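Local coordinates for cyclic nucleotide-binding protein (Ruegeria pomeroyi, PDB 3FX3) that is a putative cyclic nucleotide-binding regulator of the Crp type that probably controls transcription by binding DNA through a helix-turn-helix domain, at residues B[7-12]-B[57-62]; B[63-68]-B[84-89]; B[154-159]-B[228-233]; B[197-202]-B[207-212]. All coordinates share one frame; numbering follows the deposited sequence.

Contact 1 of 4, residues B[7-12]-B[57-62]; sequences EAQKAI and VVIDGW. With PO4 (phosphate ion), chain F.
The flat groups where Ile12 meets Ile59 are backbone carbonyls rather than rings. The carbonyl O of Ile59 is touched by both ends of the Ile12 side chain, CG2 at 3.6 Å and CD1 at 3.7 Å, while the carbonyl O of Gln9 receives CD1 of Ile59 at 3.7 Å. Beyond the pair, the side chains of Gln9, Lys10 and Ile59 all lean on Trp36 of strand 35-39. Ile12 keeps CG1 beside its own backbone N (chi1 -68°), which swings CG2 to the far side of CB and toward the Ile59 backbone. CG2 of Ile59 meets CD1 of Ile12 at 4.0 Å. This is the N-terminal helix lying on a corner of the cyclic nucleotide-binding beta sandwich: the chain turns at Ile59, and Ile59 and Asp60 together face Glu108 in a classic beta bulge before the chain enters the second sheet. An alanine in place of Ile12 would remove both branches, and the Ile59 methyl and carbonyl would probably lose the part of their cover that Ile12 supplies. Lys10 leaves the helix away from segment 57-62, and its extended chain carries NZ to O2 of a phosphate ion at 2.7 Å, an ion that Ser32 also holds.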
loop_
_atom_site.group_PDB
_atom_site.type_symbol
_atom_site.label_atom_id
_atom_site.label_comp_id
_atom_site.label_asym_id
_atom_site.label_seq_id
_atom_site.Cartn_x
_atom_site.Cartn_y
_atom_site.Cartn_z
ATOM N N GLU B 7 1.216 -1.734 29.559
ATOM C CA GLU B 7 1.001 -0.508 28.787
ATOM C C GLU B 7 2.075 -0.168 27.734
ATOM O O GLU B 7 1.720 0.210 26.621
ATOM C CB GLU B 7 0.722 0.720 29.682
ATOM C CG GLU B 7 0.039 1.833 28.847
ATOM C CD GLU B 7 -0.434 3.047 29.642
ATOM O OE1 GLU B 7 -0.253 3.122 30.887
ATOM O OE2 GLU B 7 -0.999 3.946 28.987
ATOM N N ALA B 8 3.360 -0.303 28.070
ATOM C CA ALA B 8 4.419 0.025 27.107
ATOM C C ALA B 8 4.384 -0.931 25.910
ATOM O O ALA B 8 4.602 -0.518 24.780
ATOM C CB ALA B 8 5.779 0.004 27.775
ATOM N N GLN B 9 4.063 -2.200 26.150
ATOM C CA GLN B 9 4.007 -3.193 25.068
ATOM C C GLN B 9 2.802 -2.924 24.170
ATOM O O GLN B 9 2.893 -2.993 22.939
ATOM C CB GLN B 9 3.926 -4.614 25.629
ATOM C CG GLN B 9 5.150 -5.058 26.420
ATOM C CD GLN B 9 5.248 -4.425 27.798
ATOM O OE1 GLN B 9 4.286 -3.884 28.336
ATOM N NE2 GLN B 9 6.445 -4.438 28.347
ATOM N N LYS B 10 1.675 -2.590 24.791
ATOM C CA LYS B 10 0.468 -2.277 24.046
ATOM C C LYS B 10 0.654 -1.013 23.163
ATOM O O LYS B 10 0.122 -0.962 22.033
ATOM C CB LYS B 10 -0.723 -2.115 24.986
ATOM C CG LYS B 10 -1.233 -3.432 25.610
ATOM C CD LYS B 10 -2.335 -3.125 26.681
ATOM C CE LYS B 10 -2.900 -4.412 27.336
ATOM N NZ LYS B 10 -3.871 -4.157 28.474
ATOM N N ALA B 11 1.425 -0.032 23.655
ATOM C CA ALA B 11 1.759 1.179 22.848
ATOM C C ALA B 11 2.540 0.765 21.601
ATOM O O ALA B 11 2.239 1.220 20.505
ATOM C CB ALA B 11 2.551 2.229 23.680
ATOM N N ILE B 12 3.513 -0.128 21.758
ATOM C CA ILE B 12 4.215 -0.695 20.587
ATOM C C ILE B 12 3.237 -1.395 19.615
ATOM O O ILE B 12 3.277 -1.140 18.397
ATOM C CB ILE B 12 5.347 -1.635 21.009
ATOM C CG1 ILE B 12 6.467 -0.832 21.672
ATOM C CG2 ILE B 12 5.926 -2.414 19.804
ATOM C CD1 ILE B 12 7.500 -1.706 22.406
ATOM N N VAL B 57 1.656 -9.918 16.444
ATOM C CA VAL B 57 2.255 -8.611 16.479
ATOM C C VAL B 57 3.593 -8.660 17.238
ATOM O O VAL B 57 3.629 -9.001 18.444
ATOM C CB VAL B 57 1.331 -7.607 17.188
ATOM C CG1 VAL B 57 1.937 -6.216 17.094
ATOM C CG2 VAL B 57 -0.103 -7.620 16.582
ATOM N N VAL B 58 4.685 -8.340 16.551
ATOM C CA VAL B 58 6.009 -8.329 17.178
ATOM C C VAL B 58 6.102 -7.113 18.098
ATOM O O VAL B 58 5.750 -6.008 17.686
ATOM C CB VAL B 58 7.125 -8.304 16.135
ATOM C CG1 VAL B 58 8.531 -8.392 16.816
ATOM C CG2 VAL B 58 6.916 -9.434 15.129
ATOM N N ILE B 59 6.464 -7.338 19.363
ATOM C CA ILE B 59 6.682 -6.273 20.327
ATOM C C ILE B 59 8.167 -5.929 20.382
ATOM O O ILE B 59 8.535 -4.759 20.534
ATOM C CB ILE B 59 6.222 -6.679 21.718
ATOM C CG1 ILE B 59 4.733 -7.047 21.693
ATOM C CG2 ILE B 59 6.531 -5.575 22.740
ATOM C CD1 ILE B 59 3.805 -6.036 21.005
ATOM N N ASP B 60 9.015 -6.939 20.232
ATOM C CA ASP B 60 10.469 -6.744 20.248
ATOM C C ASP B 60 11.149 -7.867 19.491
ATOM O O ASP B 60 10.667 -9.005 19.529
ATOM C CB ASP B 60 10.996 -6.769 21.694
ATOM C CG ASP B 60 12.435 -6.246 21.804
ATOM O OD1 ASP B 60 12.674 -5.060 21.481
ATOM O OD2 ASP B 60 13.326 -7.027 22.160
ATOM N N GLY B 61 12.266 -7.582 18.830
ATOM C CA GLY B 61 13.039 -8.621 18.134
ATOM C C GLY B 61 12.638 -8.780 16.682
ATOM O O GLY B 61 11.924 -7.959 16.141
ATOM N N TRP B 62 13.125 -9.837 16.046
ATOM C CA TRP B 62 12.919 -10.086 14.613
ATOM C C TRP B 62 12.389 -11.502 14.404
ATOM O O TRP B 62 12.937 -12.464 14.943
ATOM C CB TRP B 62 14.233 -9.929 13.864
ATOM C CG TRP B 62 14.663 -8.513 13.715
ATOM C CD1 TRP B 62 15.374 -7.771 14.606
ATOM C CD2 TRP B 62 14.386 -7.654 12.600
ATOM N NE1 TRP B 62 15.564 -6.491 14.110
ATOM C CE2 TRP B 62 14.955 -6.402 12.883
ATOM C CE3 TRP B 62 13.704 -7.828 11.394
ATOM C CZ2 TRP B 62 14.865 -5.326 12.004
ATOM C CZ3 TRP B 62 13.624 -6.756 10.512
ATOM C CH2 TRP B 62 14.220 -5.530 10.818
HETATM P P PO4 F . -4.983 -6.991 30.518
HETATM O O1 PO4 F . -5.626 -8.324 30.181
HETATM O O2 PO4 F . -3.916 -6.598 29.505
HETATM O O3 PO4 F . -6.100 -5.967 30.603
HETATM O O4 PO4 F . -4.249 -7.116 31.839
#

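Contact 2 of 4, residues B[63-68]-B[84-89]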
loop_
_atom_site.group_PDB
_atom_site.type_symbol
_atom_site.label_atom_id
_atom_site.label_comp_id
_atom_site.label_asym_id
_atom_site.label_seq_id
_atom_site.Cartn_x
_atom_site.Cartn_y
_atom_site.Cartn_z
ATOM N N VAL B 63 11.334 -11.623 13.612
ATOM C CA VAL B 63 10.724 -12.912 13.279
ATOM C C VAL B 63 10.852 -13.113 11.786
ATOM O O VAL B 63 10.620 -12.182 11.014
ATOM C CB VAL B 63 9.240 -12.909 13.685
ATOM C CG1 VAL B 63 8.509 -14.165 13.214
ATOM C CG2 VAL B 63 9.153 -12.764 15.197
ATOM N N LYS B 64 11.243 -14.304 11.354
ATOM C CA LYS B 64 11.272 -14.587 9.915
ATOM C C LYS B 64 10.145 -15.539 9.539
ATOM O O LYS B 64 9.796 -16.428 10.314
ATOM C CB LYS B 64 12.618 -15.152 9.481
ATOM C CG LYS B 64 12.857 -16.637 9.775
ATOM C CD LYS B 64 14.199 -17.160 9.203
ATOM C CE LYS B 64 14.642 -18.425 9.946
ATOM N NZ LYS B 64 15.943 -19.004 9.495
ATOM N N LEU B 65 9.583 -15.352 8.355
ATOM C CA LEU B 65 8.626 -16.281 7.791
ATOM C C LEU B 65 9.322 -16.957 6.611
ATOM O O LEU B 65 9.962 -16.280 5.821
ATOM C CB LEU B 65 7.382 -15.544 7.292
ATOM C CG LEU B 65 6.264 -15.226 8.303
ATOM C CD1 LEU B 65 6.785 -14.867 9.648
ATOM C CD2 LEU B 65 5.298 -14.129 7.778
ATOM N N PHE B 66 9.150 -18.263 6.464
ATOM C CA PHE B 66 9.827 -19.007 5.396
ATOM C C PHE B 66 8.997 -20.219 4.965
ATOM O O PHE B 66 8.217 -20.751 5.756
ATOM C CB PHE B 66 11.223 -19.441 5.873
ATOM C CG PHE B 66 11.210 -20.393 7.044
ATOM C CD1 PHE B 66 11.173 -19.913 8.336
ATOM C CD2 PHE B 66 11.277 -21.770 6.844
ATOM C CE1 PHE B 66 11.154 -20.780 9.430
ATOM C CE2 PHE B 66 11.270 -22.659 7.923
ATOM C CZ PHE B 66 11.222 -22.166 9.219
ATOM N N ARG B 67 9.130 -20.625 3.705
ATOM C CA ARG B 67 8.541 -21.876 3.263
ATOM C C ARG B 67 9.602 -22.870 2.860
ATOM O O ARG B 67 10.711 -22.496 2.495
ATOM C CB ARG B 67 7.508 -21.694 2.160
ATOM C CG ARG B 67 7.990 -21.040 0.892
ATOM C CD ARG B 67 6.923 -21.201 -0.240
ATOM N NE ARG B 67 7.245 -22.299 -1.167
ATOM C CZ ARG B 67 8.222 -22.273 -2.087
ATOM N NH1 ARG B 67 9.008 -21.185 -2.219
ATOM N NH2 ARG B 67 8.431 -23.347 -2.870
HETATM N N MSE B 68 9.247 -24.144 2.959
HETATM C CA MSE B 68 10.111 -25.226 2.560
HETATM C C MSE B 68 9.976 -25.476 1.060
HETATM O O MSE B 68 8.890 -25.718 0.596
HETATM C CB MSE B 68 9.730 -26.500 3.325
HETATM C CG MSE B 68 9.828 -26.328 4.838
HETATM SE SE MSE B 68 11.610 -25.635 5.305
HETATM C CE MSE B 68 12.624 -26.967 4.344
ATOM N N GLU B 84 5.073 -4.443 14.233
ATOM C CA GLU B 84 4.518 -4.943 12.972
ATOM C C GLU B 84 3.675 -6.172 13.194
ATOM O O GLU B 84 4.056 -7.067 13.983
ATOM C CB GLU B 84 5.632 -5.247 11.962
ATOM C CG GLU B 84 6.504 -4.026 11.659
ATOM C CD GLU B 84 7.608 -4.319 10.639
ATOM O OE1 GLU B 84 8.240 -5.408 10.651
ATOM O OE2 GLU B 84 7.840 -3.430 9.801
ATOM N N SER B 85 2.535 -6.226 12.503
ATOM C CA SER B 85 1.626 -7.369 12.615
ATOM C C SER B 85 1.746 -8.246 11.395
ATOM O O SER B 85 2.184 -7.800 10.346
ATOM C CB SER B 85 0.157 -6.933 12.759
ATOM O OG SER B 85 -0.264 -6.137 11.668
ATOM N N PHE B 86 1.364 -9.504 11.535
ATOM C CA PHE B 86 1.284 -10.382 10.380
ATOM C C PHE B 86 0.321 -11.536 10.677
ATOM O O PHE B 86 -0.032 -11.770 11.837
ATOM C CB PHE B 86 2.693 -10.884 9.984
ATOM C CG PHE B 86 3.378 -11.726 11.047
ATOM C CD1 PHE B 86 4.143 -11.144 12.009
ATOM C CD2 PHE B 86 3.234 -13.101 11.066
ATOM C CE1 PHE B 86 4.760 -11.894 12.990
ATOM C CE2 PHE B 86 3.880 -13.870 12.030
ATOM C CZ PHE B 86 4.636 -13.250 13.006
ATOM N N GLY B 87 -0.084 -12.268 9.633
ATOM C CA GLY B 87 -1.020 -13.363 9.755
ATOM C C GLY B 87 -2.497 -13.010 9.749
ATOM O O GLY B 87 -3.342 -13.879 10.025
ATOM N N GLU B 88 -2.818 -11.742 9.452
ATOM C CA GLU B 88 -4.205 -11.269 9.470
ATOM C C GLU B 88 -5.052 -12.055 8.480
ATOM O O GLU B 88 -6.083 -12.620 8.866
ATOM C CB GLU B 88 -4.336 -9.763 9.150
ATOM C CG GLU B 88 -3.543 -8.808 10.026
ATOM C CD GLU B 88 -2.121 -8.540 9.538
ATOM O OE1 GLU B 88 -1.605 -9.285 8.679
ATOM O OE2 GLU B 88 -1.508 -7.567 10.028
ATOM N N ALA B 89 -4.617 -12.112 7.223
ATOM C CA ALA B 89 -5.422 -12.740 6.175
ATOM C C ALA B 89 -5.705 -14.205 6.491
ATOM O O ALA B 89 -6.856 -14.686 6.378
ATOM C CB ALA B 89 -4.743 -12.603 4.777
#
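Where Val63 and Leu65 face Phe86, two backbones run in roughly the same direction in different sheets. The CA atoms of Leu65 and Phe86 are 9.8 Å apart, as are facing layers of a beta sandwich, and no hydrogen bond spans the gap. Past Phe86 the chain bends through Gly87, whose positive phi (84°) suits glycine, and Gly87 serves as N-cap of helix 88-93. The Phe86 side chain bridges the layers. Its CG lies between the backbone N and carbonyl carbon (chi1 63°), which stands the ring up from its strand. CE2 of Phe86 meets CD1 of Leu65 at 3.9 Å and its CD2 meets CD2 of Leu65 at 4.0 Å, while its CZ reaches CG1 of Val63, also at 4.0 Å. The rings of Phe80 and His56 pack against the same phenyl group. Ser85 OG donates to Glu88 OE2 at 2.5 Å, and Glu88 OE1 bonds to His140 of the second subunit. Phe86-Gly87-Glu88-Ala89 matches the opening of the phosphate-binding cassette of cAMP-binding domains, though ligand binding here is only inferred. With only methyl groups and ring carbons meeting across the gap, cohesion comes from apolar burial, while the directional bonds belong to the Ser85-Glu88 side and the subunit interface.

Contact 3 of 4, residues B[154-159]-B[228-233]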
loop_
_atom_site.group_PDB
_atom_site.type_symbol
_atom_site.label_atom_id
_atom_site.label_comp_id
_atom_site.label_asym_id
_atom_site.label_seq_id
_atom_site.Cartn_x
_atom_site.Cartn_y
_atom_site.Cartn_z
ATOM N N GLY B 154 20.233 3.975 -2.916
ATOM C CA GLY B 154 20.323 2.861 -1.989
ATOM C C GLY B 154 20.608 3.287 -0.554
ATOM O O GLY B 154 19.916 2.865 0.378
ATOM N N ALA B 155 21.648 4.095 -0.365
ATOM C CA ALA B 155 22.017 4.529 0.972
ATOM C C ALA B 155 20.843 5.253 1.613
ATOM O O ALA B 155 20.561 5.056 2.808
ATOM C CB ALA B 155 23.283 5.444 0.941
ATOM N N GLN B 156 20.162 6.093 0.826
ATOM C CA GLN B 156 19.036 6.870 1.339
ATOM C C GLN B 156 17.905 5.958 1.773
ATOM O O GLN B 156 17.259 6.203 2.790
ATOM C CB GLN B 156 18.534 7.897 0.309
ATOM C CG GLN B 156 19.481 9.091 0.171
ATOM C CD GLN B 156 19.045 10.088 -0.874
ATOM O OE1 GLN B 156 18.820 9.731 -2.024
ATOM N NE2 GLN B 156 18.946 11.358 -0.480
ATOM N N ARG B 157 17.672 4.898 1.009
ATOM C CA ARG B 157 16.601 3.964 1.360
ATOM C C ARG B 157 16.887 3.259 2.667
ATOM O O ARG B 157 15.981 3.037 3.437
ATOM C CB ARG B 157 16.358 2.960 0.244
ATOM C CG ARG B 157 15.771 3.600 -1.044
ATOM C CD ARG B 157 15.833 2.595 -2.199
ATOM N NE ARG B 157 15.021 1.467 -1.836
ATOM C CZ ARG B 157 15.292 0.186 -2.020
ATOM N NH1 ARG B 157 16.381 -0.246 -2.631
ATOM N NH2 ARG B 157 14.405 -0.668 -1.592
ATOM N N VAL B 158 18.156 2.956 2.938
ATOM C CA VAL B 158 18.527 2.289 4.195
ATOM C C VAL B 158 18.389 3.264 5.366
ATOM O O VAL B 158 17.896 2.889 6.451
ATOM C CB VAL B 158 19.953 1.709 4.115
ATOM C CG1 VAL B 158 20.420 1.159 5.481
ATOM C CG2 VAL B 158 19.995 0.635 3.036
ATOM N N ALA B 159 18.804 4.515 5.133
ATOM C CA ALA B 159 18.620 5.587 6.123
ATOM C C ALA B 159 17.148 5.663 6.531
ATOM O O ALA B 159 16.803 5.722 7.699
ATOM C CB ALA B 159 19.081 6.935 5.540
ATOM N N SER B 228 17.931 14.782 1.615
ATOM C CA SER B 228 18.777 15.580 0.714
ATOM C C SER B 228 18.573 15.165 -0.743
ATOM O O SER B 228 18.220 14.014 -1.020
ATOM C CB SER B 228 20.260 15.468 1.085
ATOM O OG SER B 228 20.803 14.220 0.686
ATOM N N ASP B 229 18.779 16.110 -1.664
ATOM C CA ASP B 229 18.601 15.859 -3.096
ATOM C C ASP B 229 19.523 14.712 -3.522
ATOM O O ASP B 229 20.758 14.852 -3.418
ATOM C CB ASP B 229 18.912 17.110 -3.917
ATOM C CG ASP B 229 18.880 16.846 -5.412
ATOM O OD1 ASP B 229 17.884 16.277 -5.896
ATOM O OD2 ASP B 229 19.857 17.202 -6.103
ATOM N N PRO B 230 18.935 13.570 -3.980
ATOM C CA PRO B 230 19.740 12.400 -4.371
ATOM C C PRO B 230 20.896 12.731 -5.323
ATOM O O PRO B 230 21.965 12.120 -5.207
ATOM C CB PRO B 230 18.714 11.463 -5.030
ATOM C CG PRO B 230 17.412 11.804 -4.357
ATOM C CD PRO B 230 17.483 13.293 -4.093
ATOM N N ALA B 231 20.673 13.711 -6.214
ATOM C CA ALA B 231 21.666 14.190 -7.190
ATOM C C ALA B 231 22.765 15.106 -6.604
ATOM O O ALA B 231 23.621 15.598 -7.349
ATOM C CB ALA B 231 20.950 14.910 -8.343
ATOM N N ASP B 232 22.727 15.344 -5.288
ATOM C CA ASP B 232 23.780 16.092 -4.577
ATOM C C ASP B 232 24.641 15.149 -3.732
ATOM O O ASP B 232 24.150 14.137 -3.208
ATOM C CB ASP B 232 23.167 17.171 -3.664
ATOM C CG ASP B 232 22.972 18.491 -4.369
ATOM O OD1 ASP B 232 23.963 19.007 -4.918
ATOM O OD2 ASP B 232 21.843 19.022 -4.363
ATOM N N SER B 233 25.929 15.477 -3.623
ATOM C CA SER B 233 26.798 14.862 -2.620
ATOM C C SER B 233 26.553 15.600 -1.308
ATOM O O SER B 233 26.477 16.840 -1.278
ATOM C CB SER B 233 28.267 14.933 -3.029
ATOM O OG SER B 233 28.536 14.005 -4.065
#
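Gln156 reaches Ser228 and Pro230 because its chain leaves the helix with CG opposite the carbonyl carbon (chi1 -74°) and then runs straight (chi2 178°), carrying the amide clear of the backbone. The setting is the Crp-like helix-turn-helix domain: helix 154-165 opens it, and the tail that follows its closing helix, 219-227, folds back to meet the amide. NE2 of Gln156 donates to the carbonyl O of Ser228 at 2.8 Å. The acceptor lies almost in the amide plane, yet the N-H is noticeably bent (135°) and the donor stands tilted out of the carbonyl plane. Part of the reason may be that NE2 serves a second acceptor, the carbonyl O of Tyr225, so one amide nitrogen takes up two backbone oxygens around the C-terminal end of helix 219-227. On its other side, OE1 of Gln156 accepts from Thr153 N. With both ends of the amide occupied, its rotation is fixed and its polar atoms, though buried, are satisfied.

Ser228 is the first residue to leave helical geometry. Its hydroxyl is bonded back to the Tyr225 carbonyl, and although OG is near NE2 of Gln156, its polar partner is Tyr225. The tail then makes a type I turn from Asp229 to Asp232, closed by Asp232 N to Asp229 O at 2.8 Å. Pro230 in that turn packs on Ala151 and crosses the Gln156 side chain at about a right angle, bringing its ring carbons to the amide oxygen: CG of Pro230 lies 3.4 Å from OE1 of Gln156, and CB 3.5 Å.

Contact 4 of 4, residues B[197-202]-B[207-212]. With PO4 (phosphate ion), chain G; PO4 (phosphate ion), chain H.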
loop_
_atom_site.group_PDB
_atom_site.type_symbol
_atom_site.label_atom_id
_atom_site.label_comp_id
_atom_site.label_asym_id
_atom_site.label_seq_id
_atom_site.Cartn_x
_atom_site.Cartn_y
_atom_site.Cartn_z
ATOM N N ARG B 197 27.533 -1.445 0.970
ATOM C CA ARG B 197 27.904 -0.118 0.486
ATOM C C ARG B 197 27.041 0.943 1.161
ATOM O O ARG B 197 27.557 1.968 1.605
ATOM C CB ARG B 197 27.703 0.003 -1.024
ATOM C CG ARG B 197 28.668 -0.824 -1.864
ATOM C CD ARG B 197 28.710 -0.338 -3.342
ATOM N NE ARG B 197 27.656 -0.939 -4.182
ATOM C CZ ARG B 197 27.659 -2.198 -4.651
ATOM N NH1 ARG B 197 26.638 -2.615 -5.405
ATOM N NH2 ARG B 197 28.659 -3.046 -4.367
ATOM N N ALA B 198 25.734 0.689 1.252
ATOM C CA ALA B 198 24.846 1.675 1.852
ATOM C C ALA B 198 25.292 1.955 3.276
ATOM O O ALA B 198 25.428 3.114 3.658
ATOM C CB ALA B 198 23.366 1.243 1.805
ATOM N N PHE B 199 25.537 0.905 4.051
ATOM C CA PHE B 199 26.011 1.084 5.424
ATOM C C PHE B 199 27.316 1.870 5.455
ATOM O O PHE B 199 27.531 2.702 6.344
ATOM C CB PHE B 199 26.250 -0.259 6.124
ATOM C CG PHE B 199 25.004 -0.984 6.535
ATOM C CD1 PHE B 199 23.929 -0.314 7.089
ATOM C CD2 PHE B 199 24.942 -2.355 6.431
ATOM C CE1 PHE B 199 22.801 -0.991 7.483
ATOM C CE2 PHE B 199 23.813 -3.052 6.839
ATOM C CZ PHE B 199 22.737 -2.360 7.355
ATOM N N SER B 200 28.193 1.598 4.497
ATOM C CA SER B 200 29.483 2.272 4.470
ATOM C C SER B 200 29.277 3.779 4.285
ATOM O O SER B 200 29.771 4.588 5.073
ATOM C CB SER B 200 30.353 1.719 3.361
ATOM O OG SER B 200 31.624 2.312 3.431
ATOM N N ARG B 201 28.525 4.148 3.257
ATOM C CA ARG B 201 28.163 5.538 3.049
ATOM C C ARG B 201 27.559 6.198 4.294
ATOM O O ARG B 201 27.872 7.346 4.593
ATOM C CB ARG B 201 27.171 5.651 1.899
ATOM C CG ARG B 201 27.814 5.469 0.544
ATOM C CD ARG B 201 26.758 5.414 -0.558
ATOM N NE ARG B 201 27.142 6.199 -1.729
ATOM C CZ ARG B 201 28.157 5.904 -2.542
ATOM N NH1 ARG B 201 28.418 6.692 -3.576
ATOM N NH2 ARG B 201 28.921 4.826 -2.329
ATOM N N LEU B 202 26.708 5.474 5.020
ATOM C CA LEU B 202 25.949 6.064 6.130
ATOM C C LEU B 202 26.809 6.324 7.363
ATOM O O LEU B 202 26.371 7.012 8.292
ATOM C CB LEU B 202 24.713 5.218 6.491
ATOM C CG LEU B 202 23.588 5.147 5.442
ATOM C CD1 LEU B 202 22.451 4.240 5.907
ATOM C CD2 LEU B 202 23.049 6.528 5.084
ATOM N N VAL B 207 25.920 6.762 11.304
ATOM C CA VAL B 207 25.462 5.378 11.526
ATOM C C VAL B 207 26.620 4.362 11.584
ATOM O O VAL B 207 27.449 4.287 10.675
ATOM C CB VAL B 207 24.475 4.919 10.441
ATOM C CG1 VAL B 207 23.871 3.518 10.809
ATOM C CG2 VAL B 207 23.361 5.934 10.251
ATOM N N THR B 208 26.660 3.583 12.659
ATOM C CA THR B 208 27.619 2.486 12.804
ATOM C C THR B 208 26.815 1.205 12.936
ATOM O O THR B 208 25.949 1.102 13.809
ATOM C CB THR B 208 28.479 2.664 14.051
ATOM O OG1 THR B 208 29.019 3.994 14.057
ATOM C CG2 THR B 208 29.629 1.623 14.097
ATOM N N VAL B 209 27.062 0.247 12.049
ATOM C CA VAL B 209 26.362 -1.033 12.115
ATOM C C VAL B 209 27.275 -2.051 12.783
ATOM O O VAL B 209 28.422 -2.192 12.398
ATOM C CB VAL B 209 25.900 -1.495 10.718
ATOM C CG1 VAL B 209 25.002 -2.748 10.826
ATOM C CG2 VAL B 209 25.141 -0.346 10.003
ATOM N N LYS B 210 26.771 -2.726 13.808
ATOM C CA LYS B 210 27.515 -3.780 14.509
ATOM C C LYS B 210 26.824 -5.149 14.295
ATOM O O LYS B 210 25.932 -5.265 13.445
ATOM C CB LYS B 210 27.639 -3.430 15.994
ATOM C CG LYS B 210 28.163 -2.013 16.222
ATOM C CD LYS B 210 29.047 -1.952 17.436
ATOM C CE LYS B 210 29.210 -0.527 17.942
ATOM N NZ LYS B 210 30.146 -0.471 19.118
ATOM N N ARG B 211 27.231 -6.170 15.047
ATOM C CA ARG B 211 26.776 -7.526 14.788
ATOM C C ARG B 211 25.277 -7.651 15.004
ATOM O O ARG B 211 24.580 -8.225 14.176
ATOM C CB ARG B 211 27.525 -8.547 15.664
ATOM N N ASN B 212 24.784 -7.102 16.111
ATOM C CA ASN B 212 23.400 -7.292 16.492
ATOM C C ASN B 212 22.643 -5.970 16.628
ATOM O O ASN B 212 21.503 -5.959 17.090
ATOM C CB ASN B 212 23.330 -8.097 17.790
ATOM C CG ASN B 212 23.951 -9.488 17.647
ATOM O OD1 ASN B 212 23.457 -10.336 16.893
ATOM N ND2 ASN B 212 25.059 -9.716 18.350
HETATM P P PO4 G . 26.964 -6.161 19.191
HETATM O O1 PO4 G . 26.538 -7.378 19.976
HETATM O O2 PO4 G . 28.173 -6.431 18.308
HETATM O O3 PO4 G . 25.809 -5.716 18.319
HETATM O O4 PO4 G . 27.319 -5.070 20.176
HETATM P P PO4 H . 24.431 0.638 -5.276
HETATM O O1 PO4 H . 24.123 -0.709 -5.897
HETATM O O2 PO4 H . 25.929 0.793 -5.187
HETATM O O3 PO4 H . 23.867 0.758 -3.872
HETATM O O4 PO4 H . 23.865 1.741 -6.141
HETATM O O HOH W 1 27.044 2.488 8.810
#
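Hydrogen bonding joins Leu202 and Val207 first: Val207 N donates to the carbonyl O of Leu202 at 3.1 Å and 159°, tying the start of strand 207-209 to the last turn of the helix. A water forms a second bridge, donating to Phe199 O at 2.5 Å and to Val207 O at 2.6 Å.

The apolar contacts run alongside. CB of Leu202 and CB of Val207 are 4.0 Å apart, and Leu222 and Leu162 continue this core behind Val207. One residue pair further on, Val209 lays its CG2 methyl over a face of the Phe199 ring, a CH-pi contact whose detailed placement is doubtful because the methyl is modelled too close to the ring. CG2 gets there because it is the branch opposite the carbonyl carbon, with CG1 taking the place anti to N (chi1 -172°). A serine in place of Phe199 would take the ring away, and the Val209 methyl would probably lose its aromatic partner and Val158 some of its packing.

Hydrogen bonds to two phosphate ions lie at the outer ends. Arg197 offers NE and NH1 from one edge of its guanidinium to one ion, NE to O2 at 2.6 Å, and Ser194 binds the same ion. A second phosphate is held by Asn212, its N to O3 at 2.8 Å and its ND2 to O1 at 3.2 Å, and by His213.

Helix 192-203 with the hairpin after it corresponds to the recognition helix and wing of the Crp-like winged helix-turn-helix, and probably serves DNA binding as in relatives; the ions, probably from the crystallisation liquor, are consistent with a surface suited to DNA phosphates.

From the N terminus, contact 1 closes first, bringing helix 7-13 back onto the end of strand 54-58 after 44 intervening residues. Contact 2 opens at the very next residue and closes a short loop, 63-68 to 84-89, that joins the two sheets of the cyclic nucleotide-binding domain. These two are in series but touch, since strands 54-58 and 84-86 are neighbours and Val58 N probably bonds to Glu84 O. The long helix 125-147 leads to the Crp-like helix-turn-helix domain, where contact 3 spans nearly the whole domain and encloses contact 4, the tight helix-to-wing connection. Val158 and Ala155 pack on Ala198 and Leu202, linking that pair; no contacts cross.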